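PDB 3EEF: N-carbamoylsarcosine amidase related protein from Thermoplasma acidophilum, which probably hydrolyses N-carbamoylsarcosine as a zinc-binding member of the isochorismatase-like cysteine hydrolase family. Local coordinates for residues R32-T37 / V114-D119; H52-P57 / W62-M67. One frame throughout, in Å; residues are numbered along the deposited sequence.

Contact 1 of 2, residues R32-T37 / V114-D119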
loop_
_atom_site.group_PDB
_atom_site.type_symbol
_atom_site.label_atom_id
_atom_site.label_comp_id
_atom_site.label_asym_id
_atom_site.label_seq_id
_atom_site.Cartn_x
_atom_site.Cartn_y
_atom_site.Cartn_z
ATOM N N ARG A 32 -22.626 15.053 -14.930
ATOM C CA ARG A 32 -22.533 16.512 -14.904
ATOM C C ARG A 32 -23.371 17.093 -13.770
ATOM O O ARG A 32 -22.946 18.025 -13.099
ATOM C CB ARG A 32 -22.989 17.106 -16.247
ATOM C CG ARG A 32 -23.073 18.647 -16.270
ATOM C CD ARG A 32 -23.330 19.195 -17.684
ATOM N NE ARG A 32 -24.632 18.754 -18.208
ATOM C CZ ARG A 32 -24.832 18.000 -19.297
ATOM N NH1 ARG A 32 -23.822 17.568 -20.062
ATOM N NH2 ARG A 32 -26.080 17.680 -19.634
ATOM N N LYS A 33 -24.556 16.528 -13.572
ATOM C CA LYS A 33 -25.469 16.981 -12.523
ATOM C C LYS A 33 -24.879 16.725 -11.145
ATOM O O LYS A 33 -24.905 17.593 -10.285
ATOM C CB LYS A 33 -26.805 16.255 -12.677
ATOM C CG LYS A 33 -27.874 16.604 -11.653
ATOM C CD LYS A 33 -29.238 16.021 -12.107
ATOM C CE LYS A 33 -30.426 16.915 -11.737
ATOM N NZ LYS A 33 -31.731 16.415 -12.326
ATOM N N VAL A 34 -24.328 15.526 -10.949
ATOM C CA VAL A 34 -23.705 15.172 -9.666
ATOM C C VAL A 34 -22.457 16.014 -9.448
ATOM O O VAL A 34 -22.270 16.618 -8.386
ATOM C CB VAL A 34 -23.357 13.688 -9.596
ATOM C CG1 VAL A 34 -22.525 13.372 -8.329
ATOM C CG2 VAL A 34 -24.647 12.857 -9.632
ATOM N N ILE A 35 -21.625 16.103 -10.473
ATOM C CA ILE A 35 -20.423 16.905 -10.355
ATOM C C ILE A 35 -20.768 18.355 -9.964
ATOM O O ILE A 35 -20.170 18.918 -9.036
ATOM C CB ILE A 35 -19.599 16.876 -11.653
ATOM C CG1 ILE A 35 -19.009 15.471 -11.871
ATOM C CG2 ILE A 35 -18.475 17.867 -11.582
ATOM C CD1 ILE A 35 -18.448 15.220 -13.292
ATOM N N GLU A 36 -21.740 18.940 -10.669
ATOM C CA GLU A 36 -22.135 20.345 -10.466
ATOM C C GLU A 36 -22.576 20.652 -9.022
ATOM O O GLU A 36 -22.137 21.643 -8.445
ATOM C CB GLU A 36 -23.220 20.757 -11.484
ATOM N N THR A 37 -23.421 19.801 -8.447
ATOM C CA THR A 37 -23.906 20.000 -7.080
ATOM C C THR A 37 -22.746 19.927 -6.057
ATOM O O THR A 37 -22.686 20.699 -5.101
ATOM C CB THR A 37 -24.960 18.952 -6.689
ATOM O OG1 THR A 37 -24.303 17.712 -6.447
ATOM C CG2 THR A 37 -25.999 18.743 -7.790
ATOM N N VAL A 114 -18.549 9.092 -2.899
ATOM C CA VAL A 114 -19.658 8.954 -3.854
ATOM C C VAL A 114 -19.063 8.620 -5.183
ATOM O O VAL A 114 -18.200 9.346 -5.670
ATOM C CB VAL A 114 -20.475 10.241 -3.979
ATOM C CG1 VAL A 114 -21.633 10.015 -4.942
ATOM C CG2 VAL A 114 -20.968 10.657 -2.603
ATOM N N LEU A 115 -19.502 7.512 -5.755
ATOM C CA LEU A 115 -18.867 6.937 -6.956
ATOM C C LEU A 115 -19.750 7.070 -8.196
ATOM O O LEU A 115 -20.900 6.675 -8.189
ATOM C CB LEU A 115 -18.586 5.445 -6.732
ATOM C CG LEU A 115 -17.661 5.067 -5.599
ATOM C CD1 LEU A 115 -17.546 3.538 -5.493
ATOM C CD2 LEU A 115 -16.292 5.708 -5.822
ATOM N N ILE A 116 -19.204 7.638 -9.254
ATOM C CA ILE A 116 -19.851 7.622 -10.541
ATOM C C ILE A 116 -18.819 7.288 -11.622
ATOM O O ILE A 116 -17.598 7.385 -11.381
ATOM C CB ILE A 116 -20.519 8.990 -10.828
ATOM C CG1 ILE A 116 -19.491 10.089 -11.068
ATOM C CG2 ILE A 116 -21.448 9.387 -9.668
ATOM C CD1 ILE A 116 -20.140 11.441 -11.413
ATOM N N GLY A 117 -19.303 6.883 -12.798
ATOM C CA GLY A 117 -18.446 6.668 -13.978
ATOM C C GLY A 117 -18.457 5.247 -14.523
ATOM O O GLY A 117 -19.411 4.507 -14.339
ATOM N N LEU A 118 -17.343 4.863 -15.131
ATOM C CA LEU A 118 -17.203 3.638 -15.918
ATOM C C LEU A 118 -16.244 2.638 -15.290
ATOM O O LEU A 118 -15.074 2.967 -15.054
ATOM C CB LEU A 118 -16.670 3.995 -17.324
ATOM C CG LEU A 118 -17.541 5.062 -17.942
ATOM C CD1 LEU A 118 -17.079 5.355 -19.326
ATOM C CD2 LEU A 118 -19.059 4.661 -17.850
ATOM N N ASP A 119 -16.706 1.423 -14.994
ATOM C CA ASP A 119 -18.120 1.037 -15.003
ATOM C C ASP A 119 -18.411 0.171 -13.799
ATOM O O ASP A 119 -17.490 -0.231 -13.073
ATOM C CB ASP A 119 -18.490 0.304 -16.305
ATOM C CG ASP A 119 -17.532 -0.794 -16.656
ATOM O OD1 ASP A 119 -17.401 -1.719 -15.827
ATOM O OD2 ASP A 119 -16.949 -0.748 -17.763
#
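Ile116 reaches from strand 112-116 to Val34 and Ile35 on helix 22-40, joining one layer of the isochorismatase-type α/β/α fold to its parallel sheet. The CB of Ile116 points toward the helix but stops 5.4 Å from CG1 of Val34, and the contact is made by the two branches beyond it. CG2 comes within 4.3 Å of Val34 CG1, methyl against methyl. The longer branch has CG1 lodged between the backbone N and the carbonyl carbon (chi1 70°) and then runs extended (chi2 178°), which delivers CD1 to the helix. That methyl lies 4.3 Å from Val34 CB and 4.2 Å from Ile35 CG1, so it meets two consecutive helical residues. A branched, apolar residue suits a strand facing a helix, because it offers two methyls, CG2 to Val34 and CD1 to both residues. Val34, whose CB points toward the strand, also meets Leu5 and Val141 on the two strands flanking 112-116; its compact, beta-branched shape suits a buried helix-sheet interface. Ile35 leaves the helix less directly and closes in through its CG1. One turn further along the helix, the hydroxyl OG1 of Thr37 donates to Val34 O at 3.0 Å, 22° off the carbonyl plane.

Contact 2 of 2, residues H52-P57 / W62-M67. With ZN (zinc ion), chain C.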
loop_
_atom_site.group_PDB
_atom_site.type_symbol
_atom_site.label_atom_id
_atom_site.label_comp_id
_atom_site.label_asym_id
_atom_site.label_seq_id
_atom_site.Cartn_x
_atom_site.Cartn_y
_atom_site.Cartn_z
ATOM N N HIS A 52 -2.552 4.670 -19.196
ATOM C CA HIS A 52 -1.785 3.424 -19.218
ATOM C C HIS A 52 -0.487 3.505 -19.994
ATOM O O HIS A 52 -0.381 4.267 -20.947
ATOM C CB HIS A 52 -2.609 2.288 -19.822
ATOM C CG HIS A 52 -3.689 1.766 -18.919
ATOM N ND1 HIS A 52 -3.424 1.108 -17.733
ATOM C CD2 HIS A 52 -5.042 1.749 -19.064
ATOM C CE1 HIS A 52 -4.567 0.740 -17.171
ATOM N NE2 HIS A 52 -5.566 1.098 -17.968
ATOM N N TYR A 53 0.495 2.744 -19.508
ATOM C CA TYR A 53 1.703 2.422 -20.217
ATOM C C TYR A 53 1.487 1.071 -20.926
ATOM O O TYR A 53 0.696 0.225 -20.477
ATOM C CB TYR A 53 2.910 2.219 -19.278
ATOM C CG TYR A 53 3.272 3.335 -18.327
ATOM C CD1 TYR A 53 3.338 4.665 -18.748
ATOM C CD2 TYR A 53 3.602 3.046 -16.998
ATOM C CE1 TYR A 53 3.694 5.692 -17.840
ATOM C CE2 TYR A 53 3.961 4.043 -16.110
ATOM C CZ TYR A 53 4.011 5.357 -16.522
ATOM O OH TYR A 53 4.362 6.303 -15.592
ATOM N N PRO A 54 2.255 0.833 -21.990
ATOM C CA PRO A 54 2.138 -0.407 -22.749
ATOM C C PRO A 54 2.268 -1.660 -21.896
ATOM O O PRO A 54 1.683 -2.685 -22.227
ATOM C CB PRO A 54 3.304 -0.313 -23.726
ATOM C CG PRO A 54 3.479 1.185 -23.939
ATOM C CD PRO A 54 3.182 1.796 -22.624
ATOM N N ASP A 55 3.015 -1.577 -20.806
ATOM C CA ASP A 55 3.304 -2.762 -20.007
ATOM C C ASP A 55 2.552 -2.795 -18.658
ATOM O O ASP A 55 2.855 -3.642 -17.807
ATOM C CB ASP A 55 4.835 -2.934 -19.803
ATOM C CG ASP A 55 5.512 -1.705 -19.169
ATOM O OD1 ASP A 55 4.817 -0.725 -18.803
ATOM O OD2 ASP A 55 6.768 -1.743 -19.050
ATOM N N ASP A 56 1.550 -1.922 -18.476
ATOM C CA ASP A 56 0.650 -2.093 -17.343
ATOM C C ASP A 56 0.054 -3.515 -17.357
ATOM O O ASP A 56 -0.254 -4.060 -18.409
ATOM C CB ASP A 56 -0.442 -1.028 -17.333
ATOM C CG ASP A 56 0.075 0.327 -16.899
ATOM O OD1 ASP A 56 1.181 0.413 -16.348
ATOM O OD2 ASP A 56 -0.623 1.311 -17.112
ATOM N N PRO A 57 -0.112 -4.124 -16.174
ATOM C CA PRO A 57 -0.565 -5.527 -16.077
ATOM C C PRO A 57 -1.799 -5.828 -16.900
ATOM O O PRO A 57 -1.888 -6.890 -17.520
ATOM C CB PRO A 57 -0.898 -5.686 -14.597
ATOM C CG PRO A 57 -0.034 -4.648 -13.910
ATOM C CD PRO A 57 0.029 -3.496 -14.850
ATOM N N TRP A 62 -6.636 -6.533 -22.021
ATOM C CA TRP A 62 -7.556 -5.720 -22.821
ATOM C C TRP A 62 -6.951 -5.242 -24.139
ATOM O O TRP A 62 -7.705 -4.826 -25.027
ATOM C CB TRP A 62 -8.031 -4.524 -21.997
ATOM C CG TRP A 62 -8.849 -4.972 -20.815
ATOM C CD1 TRP A 62 -8.455 -5.022 -19.502
ATOM C CD2 TRP A 62 -10.190 -5.463 -20.851
ATOM N NE1 TRP A 62 -9.478 -5.515 -18.728
ATOM C CE2 TRP A 62 -10.552 -5.789 -19.528
ATOM C CE3 TRP A 62 -11.124 -5.647 -21.877
ATOM C CZ2 TRP A 62 -11.807 -6.287 -19.199
ATOM C CZ3 TRP A 62 -12.380 -6.149 -21.553
ATOM C CH2 TRP A 62 -12.708 -6.464 -20.224
ATOM N N GLY A 63 -5.613 -5.291 -24.257
ATOM C CA GLY A 63 -4.899 -4.538 -25.298
ATOM C C GLY A 63 -4.806 -3.058 -24.906
ATOM O O GLY A 63 -5.293 -2.686 -23.845
ATOM N N ARG A 64 -4.187 -2.229 -25.756
ATOM C CA ARG A 64 -4.035 -0.820 -25.460
ATOM C C ARG A 64 -5.387 -0.113 -25.370
ATOM O O ARG A 64 -6.285 -0.336 -26.172
ATOM C CB ARG A 64 -3.141 -0.126 -26.487
ATOM C CG ARG A 64 -1.681 -0.435 -26.255
ATOM C CD ARG A 64 -0.874 -0.344 -27.519
ATOM N NE ARG A 64 -0.210 0.943 -27.669
ATOM C CZ ARG A 64 1.103 1.163 -27.556
ATOM N NH1 ARG A 64 1.967 0.187 -27.279
ATOM N NH2 ARG A 64 1.556 2.394 -27.745
ATOM N N HIS A 65 -5.525 0.721 -24.352
ATOM C CA HIS A 65 -6.726 1.549 -24.174
ATOM C C HIS A 65 -6.375 2.652 -23.177
ATOM O O HIS A 65 -5.552 2.431 -22.270
ATOM C CB HIS A 65 -7.925 0.686 -23.698
ATOM C CG HIS A 65 -7.765 0.132 -22.309
ATOM N ND1 HIS A 65 -7.032 -1.003 -22.028
ATOM C CD2 HIS A 65 -8.208 0.595 -21.111
ATOM C CE1 HIS A 65 -7.055 -1.230 -20.724
ATOM N NE2 HIS A 65 -7.744 -0.262 -20.138
ATOM N N SER A 66 -6.970 3.832 -23.361
ATOM C CA SER A 66 -6.788 4.950 -22.455
ATOM C C SER A 66 -5.304 5.073 -22.075
ATOM O O SER A 66 -4.908 5.002 -20.873
ATOM C CB SER A 66 -7.680 4.772 -21.206
ATOM O OG SER A 66 -7.807 5.992 -20.468
HETATM N N MSE A 67 -4.493 5.239 -23.116
HETATM C CA MSE A 67 -3.053 5.314 -22.983
HETATM C C MSE A 67 -2.619 6.693 -22.500
HETATM O O MSE A 67 -3.284 7.694 -22.792
HETATM C CB MSE A 67 -2.390 4.981 -24.324
HETATM C CG MSE A 67 -2.745 3.602 -24.834
HETATM SE SE MSE A 67 -2.265 2.184 -23.546
HETATM C CE MSE A 67 -0.317 2.174 -23.843
HETATM ZN ZN ZN C . -7.611 0.252 -18.008
#
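His52 and His65 converge on one zinc ion, each binding it through NE2 at 2.2 Å. Their rings form an offset edge-to-face pair, with planes at 62°. The CD2 edge of His52 lies over a face of His65, while the carbonyl O of His65 sits near the plane of the His52 ring, 3.3 Å from that same CD2. Each ring is fixed on its far side by its ND1-H. His52 ND1 donates almost in plane to the anti lone pair of Asp56 OD2 at 2.9 Å, and this oxygen also receives Tyr53 N from above the carboxylate plane. The chi1 of His65, 67°, with CG between the backbone N and carbonyl carbon, swings the ring so that ND1 donates to Gly63 O, which meets the ring edge in plane at 3.0 Å. The two backbones meet in a single bridge, where His52 N donates to Ser66 O at 2.9 Å in the carbonyl plane. Beyond it the flexible chain of Met67, present as selenomethionine, bends at chi2 and chi3 so that SE lies beside His52 CB and the methyl CE packs 3.7 Å from Pro54 CD. Arg64 crosses the proline obliquely, its NH1 3.8 Å from both CG and CB of Pro54. Asp50 and Glu58 complete the metal site. Because ND1 of both histidines carries the proton, each NE2 presents its lone pair to the metal, and Asp56 may make the His52 ring somewhat more electron-rich, though its OD2 is shared with Tyr53 N and His91 ND1.

How the contacts relate
Contact 1 is core and contact 2 lies toward the periphery: their centres are about 7 Å and 18 Å from the centre of the chain, on opposite sides of it. In sequence, the zinc loops of contact 2 fall between helix 22-40 and strand 112-116. The buried pair relies on aliphatic methyls, with no hydrogen bond between its segments, whereas the loops lack regular structure and rely on metal coordination, one backbone hydrogen bond across the bridge and others within each loop that orient the histidines. The second and third subunits also reach contact 2, but none reaches contact 1. The two share a neighbour in helix 12-15, where Phe14 touches both Leu118 and His65.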